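Local coordinates for methionine gamma-lyase (PDB 1E5E), which belongs to the Cys/Met metabolism family of pyridoxal-phosphate-dependent enzymes and is built here as a four-chain assembly, at residues A[82-96]-A[231-245]. Numbering follows the deposited sequence.
Sequences ATSSGMGAIAATVLT and QIRMVGIKDITGSVI. With PPJ (N-(hydroxy{3-hydroxy-2-methyl-5-[(phosphonooxy)methyl]pyridin-4-yl}methyl)norvaline), chain C; GOL (glycerol), chain F.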
loop_
_atom_site.group_PDB
_atom_site.type_symbol
_atom_site.label_atom_id
_atom_site.label_comp_id
_atom_site.label_asym_id
_atom_site.label_seq_id
_atom_site.Cartn_x
_atom_site.Cartn_y
_atom_site.Cartn_z
ATOM N N ALA A 82 14.931 -13.081 -1.200
ATOM C CA ALA A 82 14.688 -11.708 -1.634
ATOM C C ALA A 82 15.269 -10.724 -0.653
ATOM O O ALA A 82 15.408 -11.101 0.505
ATOM C CB ALA A 82 13.178 -11.370 -1.772
ATOM N N THR A 83 15.665 -9.540 -1.072
ATOM C CA THR A 83 16.246 -8.570 -0.181
ATOM C C THR A 83 15.663 -7.192 -0.530
ATOM O O THR A 83 14.878 -7.052 -1.482
ATOM C CB THR A 83 17.778 -8.443 -0.271
ATOM O OG1 THR A 83 18.043 -7.921 -1.571
ATOM C CG2 THR A 83 18.510 -9.770 -0.071
ATOM N N SER A 84 16.042 -6.217 0.311
ATOM C CA SER A 84 15.512 -4.884 0.110
ATOM C C SER A 84 16.362 -4.031 -0.822
ATOM O O SER A 84 16.063 -2.844 -0.948
ATOM C CB SER A 84 15.151 -4.180 1.434
ATOM O OG SER A 84 16.307 -3.764 2.115
ATOM N N SER A 85 17.342 -4.569 -1.536
ATOM C CA SER A 85 18.034 -3.858 -2.583
ATOM C C SER A 85 18.992 -4.838 -3.264
ATOM O O SER A 85 19.400 -5.840 -2.676
ATOM C CB SER A 85 18.844 -2.632 -2.191
ATOM O OG SER A 85 19.904 -3.011 -1.334
ATOM N N GLY A 86 19.220 -4.527 -4.525
ATOM C CA GLY A 86 20.198 -5.331 -5.292
ATOM C C GLY A 86 21.528 -5.307 -4.526
ATOM O O GLY A 86 22.140 -6.353 -4.378
ATOM N N MET A 87 21.962 -4.152 -3.971
ATOM C CA MET A 87 23.231 -4.186 -3.199
ATOM C C MET A 87 23.150 -5.138 -2.019
ATOM O O MET A 87 24.086 -5.879 -1.665
ATOM C CB MET A 87 23.606 -2.760 -2.750
ATOM C CG MET A 87 24.083 -1.795 -3.837
ATOM S SD MET A 87 25.187 -2.590 -5.053
ATOM C CE MET A 87 26.585 -3.023 -3.990
ATOM N N GLY A 88 21.957 -5.152 -1.358
ATOM C CA GLY A 88 21.787 -6.067 -0.218
ATOM C C GLY A 88 21.882 -7.528 -0.624
ATOM O O GLY A 88 22.272 -8.381 0.172
ATOM N N ALA A 89 21.409 -7.868 -1.827
ATOM C CA ALA A 89 21.494 -9.215 -2.325
ATOM C C ALA A 89 22.985 -9.553 -2.552
ATOM O O ALA A 89 23.418 -10.607 -2.076
ATOM C CB ALA A 89 20.747 -9.431 -3.631
ATOM N N ILE A 90 23.711 -8.626 -3.172
ATOM C CA ILE A 90 25.129 -8.858 -3.390
ATOM C C ILE A 90 25.899 -8.979 -2.062
ATOM O O ILE A 90 26.676 -9.926 -1.847
ATOM C CB ILE A 90 25.745 -7.770 -4.290
ATOM C CG1 ILE A 90 25.144 -7.852 -5.725
ATOM C CG2 ILE A 90 27.259 -7.961 -4.367
ATOM C CD1 ILE A 90 25.168 -6.505 -6.421
ATOM N N ALA A 91 25.662 -8.055 -1.153
ATOM C CA ALA A 91 26.363 -7.997 0.102
ATOM C C ALA A 91 26.015 -9.190 0.967
ATOM O O ALA A 91 26.915 -9.794 1.565
ATOM C CB ALA A 91 25.999 -6.674 0.784
ATOM N N ALA A 92 24.743 -9.573 1.066
ATOM C CA ALA A 92 24.369 -10.682 1.946
ATOM C C ALA A 92 25.024 -11.963 1.454
ATOM O O ALA A 92 25.390 -12.828 2.246
ATOM C CB ALA A 92 22.853 -10.867 2.007
ATOM N N THR A 93 25.125 -12.081 0.124
ATOM C CA THR A 93 25.769 -13.228 -0.487
ATOM C C THR A 93 27.268 -13.198 -0.207
ATOM O O THR A 93 27.802 -14.115 0.421
ATOM C CB THR A 93 25.502 -13.202 -2.009
ATOM O OG1 THR A 93 24.076 -13.327 -2.210
ATOM C CG2 THR A 93 26.273 -14.284 -2.742
ATOM N N VAL A 94 28.001 -12.168 -0.635
ATOM C CA VAL A 94 29.439 -12.215 -0.420
ATOM C C VAL A 94 29.796 -12.078 1.057
ATOM O O VAL A 94 30.833 -12.657 1.400
ATOM C CB VAL A 94 30.261 -11.229 -1.265
ATOM C CG1 VAL A 94 29.940 -11.387 -2.747
ATOM C CG2 VAL A 94 30.084 -9.792 -0.812
ATOM N N LEU A 95 29.035 -11.448 1.954
ATOM C CA LEU A 95 29.442 -11.367 3.363
ATOM C C LEU A 95 29.162 -12.663 4.113
ATOM O O LEU A 95 29.756 -12.908 5.172
ATOM C CB LEU A 95 28.867 -10.158 4.058
ATOM C CG LEU A 95 29.316 -8.803 3.487
ATOM C CD1 LEU A 95 28.528 -7.696 4.174
ATOM C CD2 LEU A 95 30.833 -8.583 3.668
ATOM N N THR A 96 28.307 -13.536 3.577
ATOM C CA THR A 96 28.074 -14.832 4.167
ATOM C C THR A 96 29.226 -15.784 3.803
ATOM O O THR A 96 29.698 -16.549 4.645
ATOM C CB THR A 96 26.790 -15.494 3.620
ATOM O OG1 THR A 96 25.679 -14.659 3.991
ATOM C CG2 THR A 96 26.523 -16.886 4.144
ATOM N N GLN A 231 22.232 -20.601 4.422
ATOM C CA GLN A 231 23.248 -19.900 5.202
ATOM C C GLN A 231 23.129 -18.389 4.999
ATOM O O GLN A 231 23.286 -17.582 5.934
ATOM C CB GLN A 231 24.666 -20.391 4.891
ATOM C CG GLN A 231 24.952 -21.876 4.814
ATOM C CD GLN A 231 26.315 -22.195 4.206
ATOM O OE1 GLN A 231 26.473 -23.017 3.286
ATOM N NE2 GLN A 231 27.340 -21.489 4.695
ATOM N N ILE A 232 22.917 -17.955 3.753
ATOM C CA ILE A 232 22.778 -16.522 3.462
ATOM C C ILE A 232 21.588 -15.908 4.201
ATOM O O ILE A 232 21.671 -14.810 4.750
ATOM C CB ILE A 232 22.578 -16.285 1.935
ATOM C CG1 ILE A 232 23.891 -16.634 1.208
ATOM C CG2 ILE A 232 22.098 -14.865 1.615
ATOM C CD1 ILE A 232 23.766 -16.695 -0.311
ATOM N N ARG A 233 20.503 -16.652 4.316
ATOM C CA ARG A 233 19.301 -16.163 5.002
ATOM C C ARG A 233 19.553 -16.058 6.500
ATOM O O ARG A 233 19.330 -15.009 7.099
ATOM C CB ARG A 233 18.118 -17.024 4.560
ATOM C CG ARG A 233 16.888 -17.152 5.371
ATOM C CD ARG A 233 15.572 -17.441 4.704
ATOM N NE ARG A 233 15.537 -18.225 3.460
ATOM C CZ ARG A 233 14.818 -17.713 2.429
ATOM N NH1 ARG A 233 14.224 -16.541 2.587
ATOM N NH2 ARG A 233 14.738 -18.340 1.250
ATOM N N MET A 234 20.230 -17.046 7.097
ATOM C CA MET A 234 20.445 -17.054 8.526
ATOM C C MET A 234 21.588 -16.166 8.963
ATOM O O MET A 234 21.584 -15.773 10.110
ATOM C CB MET A 234 20.605 -18.465 9.076
ATOM C CG MET A 234 19.259 -19.200 9.028
ATOM S SD MET A 234 17.740 -18.253 9.252
ATOM C CE MET A 234 17.409 -18.487 10.992
ATOM N N VAL A 235 22.579 -15.884 8.143
ATOM C CA VAL A 235 23.683 -14.996 8.446
ATOM C C VAL A 235 23.617 -13.688 7.671
ATOM O O VAL A 235 23.574 -12.624 8.278
ATOM C CB VAL A 235 25.020 -15.692 8.125
ATOM C CG1 VAL A 235 26.211 -14.776 8.336
ATOM C CG2 VAL A 235 25.169 -16.948 8.991
ATOM N N GLY A 236 23.678 -13.746 6.335
ATOM C CA GLY A 236 23.664 -12.524 5.534
ATOM C C GLY A 236 22.457 -11.623 5.785
ATOM O O GLY A 236 22.595 -10.390 5.772
ATOM N N ILE A 237 21.259 -12.200 5.783
ATOM C CA ILE A 237 20.050 -11.399 5.938
ATOM C C ILE A 237 19.756 -11.086 7.402
ATOM O O ILE A 237 19.592 -9.944 7.793
ATOM C CB ILE A 237 18.825 -12.109 5.333
ATOM C CG1 ILE A 237 19.037 -12.411 3.828
ATOM C CG2 ILE A 237 17.571 -11.228 5.501
ATOM C CD1 ILE A 237 19.472 -11.207 3.038
ATOM N N LYS A 238 19.654 -12.133 8.181
ATOM C CA LYS A 238 19.267 -12.084 9.573
ATOM C C LYS A 238 20.215 -11.267 10.437
ATOM O O LYS A 238 19.686 -10.586 11.312
ATOM C CB LYS A 238 19.060 -13.501 10.132
ATOM C CG LYS A 238 18.766 -13.566 11.629
ATOM C CD LYS A 238 18.438 -14.979 12.114
ATOM C CE LYS A 238 19.660 -15.676 12.723
ATOM N NZ LYS A 238 20.355 -14.788 13.719
ATOM N N ASP A 239 21.517 -11.319 10.286
ATOM C CA ASP A 239 22.428 -10.602 11.156
ATOM C C ASP A 239 23.207 -9.504 10.427
ATOM O O ASP A 239 23.323 -8.434 11.005
ATOM C CB ASP A 239 23.526 -11.470 11.796
ATOM C CG ASP A 239 22.961 -12.610 12.604
ATOM O OD1 ASP A 239 21.773 -12.528 12.994
ATOM O OD2 ASP A 239 23.647 -13.614 12.884
ATOM N N ILE A 240 23.826 -9.873 9.309
ATOM C CA ILE A 240 24.800 -8.952 8.729
ATOM C C ILE A 240 24.180 -7.807 7.954
ATOM O O ILE A 240 24.725 -6.716 8.106
ATOM C CB ILE A 240 25.798 -9.718 7.810
ATOM C CG1 ILE A 240 26.526 -10.751 8.678
ATOM C CG2 ILE A 240 26.736 -8.767 7.111
ATOM C CD1 ILE A 240 27.497 -11.662 7.964
ATOM N N THR A 241 23.265 -8.045 7.022
ATOM C CA THR A 241 22.785 -6.858 6.301
ATOM C C THR A 241 21.518 -6.317 6.949
ATOM O O THR A 241 21.137 -5.183 6.690
ATOM C CB THR A 241 22.515 -7.135 4.814
ATOM O OG1 THR A 241 21.549 -8.180 4.694
ATOM C CG2 THR A 241 23.828 -7.546 4.159
ATOM N N GLY A 242 20.635 -7.234 7.359
ATOM C CA GLY A 242 19.305 -6.793 7.824
ATOM C C GLY A 242 18.582 -6.176 6.639
ATOM O O GLY A 242 17.678 -5.338 6.824
ATOM N N SER A 243 18.899 -6.676 5.430
ATOM C CA SER A 243 18.261 -6.189 4.211
ATOM C C SER A 243 16.948 -6.954 4.021
ATOM O O SER A 243 16.812 -7.885 3.229
ATOM C CB SER A 243 19.192 -6.371 3.009
ATOM O OG SER A 243 18.621 -5.782 1.851
ATOM N N VAL A 244 15.963 -6.533 4.814
ATOM C CA VAL A 244 14.700 -7.226 4.888
ATOM C C VAL A 244 13.677 -6.586 3.952
ATOM O O VAL A 244 13.215 -5.477 4.259
ATOM C CB VAL A 244 14.149 -7.245 6.338
ATOM C CG1 VAL A 244 12.832 -8.003 6.339
ATOM C CG2 VAL A 244 15.178 -7.930 7.259
ATOM N N ILE A 245 13.260 -7.355 2.954
ATOM C CA ILE A 245 12.301 -6.760 2.018
ATOM C C ILE A 245 10.942 -6.565 2.685
ATOM O O ILE A 245 10.449 -7.434 3.410
ATOM C CB ILE A 245 12.152 -7.568 0.732
ATOM C CG1 ILE A 245 11.368 -6.772 -0.349
ATOM C CG2 ILE A 245 11.441 -8.887 0.973
ATOM C CD1 ILE A 245 11.287 -7.550 -1.672
HETATM N N1 PPJ C . 23.459 -4.836 -9.872
HETATM C C2 PPJ C . 23.326 -4.186 -11.047
HETATM C C6 PPJ C . 23.246 -4.193 -8.690
HETATM C C2A PPJ C . 23.911 -4.577 -12.264
HETATM C C3 PPJ C . 22.782 -2.888 -10.974
HETATM O O3 PPJ C . 22.791 -2.227 -12.101
HETATM C C4 PPJ C . 22.362 -2.300 -9.776
HETATM C C4A PPJ C . 21.833 -0.975 -9.821
HETATM C C5 PPJ C . 22.650 -2.928 -8.565
HETATM N N PPJ C . 22.133 -0.084 -10.785
HETATM C C5A PPJ C . 22.128 -2.518 -7.295
HETATM O OP4 PPJ C . 20.870 -2.808 -7.240
HETATM P P PPJ C . 20.052 -1.832 -6.284
HETATM O OP1 PPJ C . 18.572 -2.423 -6.278
HETATM O OP2 PPJ C . 20.105 -0.386 -6.867
HETATM O OP3 PPJ C . 20.635 -1.828 -4.803
HETATM C CA PPJ C . 21.572 1.154 -10.901
HETATM C CB PPJ C . 21.405 2.045 -9.744
HETATM C C PPJ C . 22.022 1.873 -12.050
HETATM C CG PPJ C . 22.559 2.659 -9.037
HETATM C CD PPJ C . 22.686 4.043 -9.468
HETATM O O PPJ C . 22.927 1.325 -12.778
HETATM O OXT PPJ C . 21.267 2.768 -12.629
HETATM C C1 GOL F . 14.094 -10.635 3.980
HETATM O O1 GOL F . 14.361 -9.948 2.733
HETATM C C2 GOL F . 13.471 -12.021 3.646
HETATM O O2 GOL F . 12.252 -12.268 4.309
HETATM C C3 GOL F . 14.450 -13.174 3.957
HETATM O O3 GOL F . 14.248 -13.610 5.283
#
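Ile-232 shows how a branched side chain divides its atoms among three residues of a crossing helix. Its CB comes within 4.1 Å of Thr-96 OG1, and Ile-232 CG1 stays against the same residue, 3.9 Å from Thr-96 CB. The chain ends with CD1 3.9 Å from Thr-93 OG1, while the other branch, CG2, meets the carbonyl oxygen and methyl of Ala-92. That methyl is a knob in a hole formed by Ile-232, Gly-236, Ile-237 and Thr-241, with Ile-237 CD1 3.6 Å from Ala-92 CB. Gly-236, lacking a side chain, brings its CA to 3.7 Å from Ala-92 O, consistent with the 8.3 Å between the axes of 86-96 and 231-241, at 113°. Thr-96 fills the next hole. Beyond the helices, Ser-84 N donates to Ser-243 OG over 3.0 Å, and Ser-243 OG also bonds to Gly-242 O of the second subunit. Ser-85 OG caps helix 86-96 through Gly-88 N and also bonds to Gly-242 O of the second subunit; the N-H groups of Gly-86 and Met-87 bind the phosphate of PPJ. Apolar packing thus joins the helix shafts, whereas serine hydroxyls tie the helix start to the subunit interface; the N-H groups there would be expected to help stabilise the phosphate's negative charge.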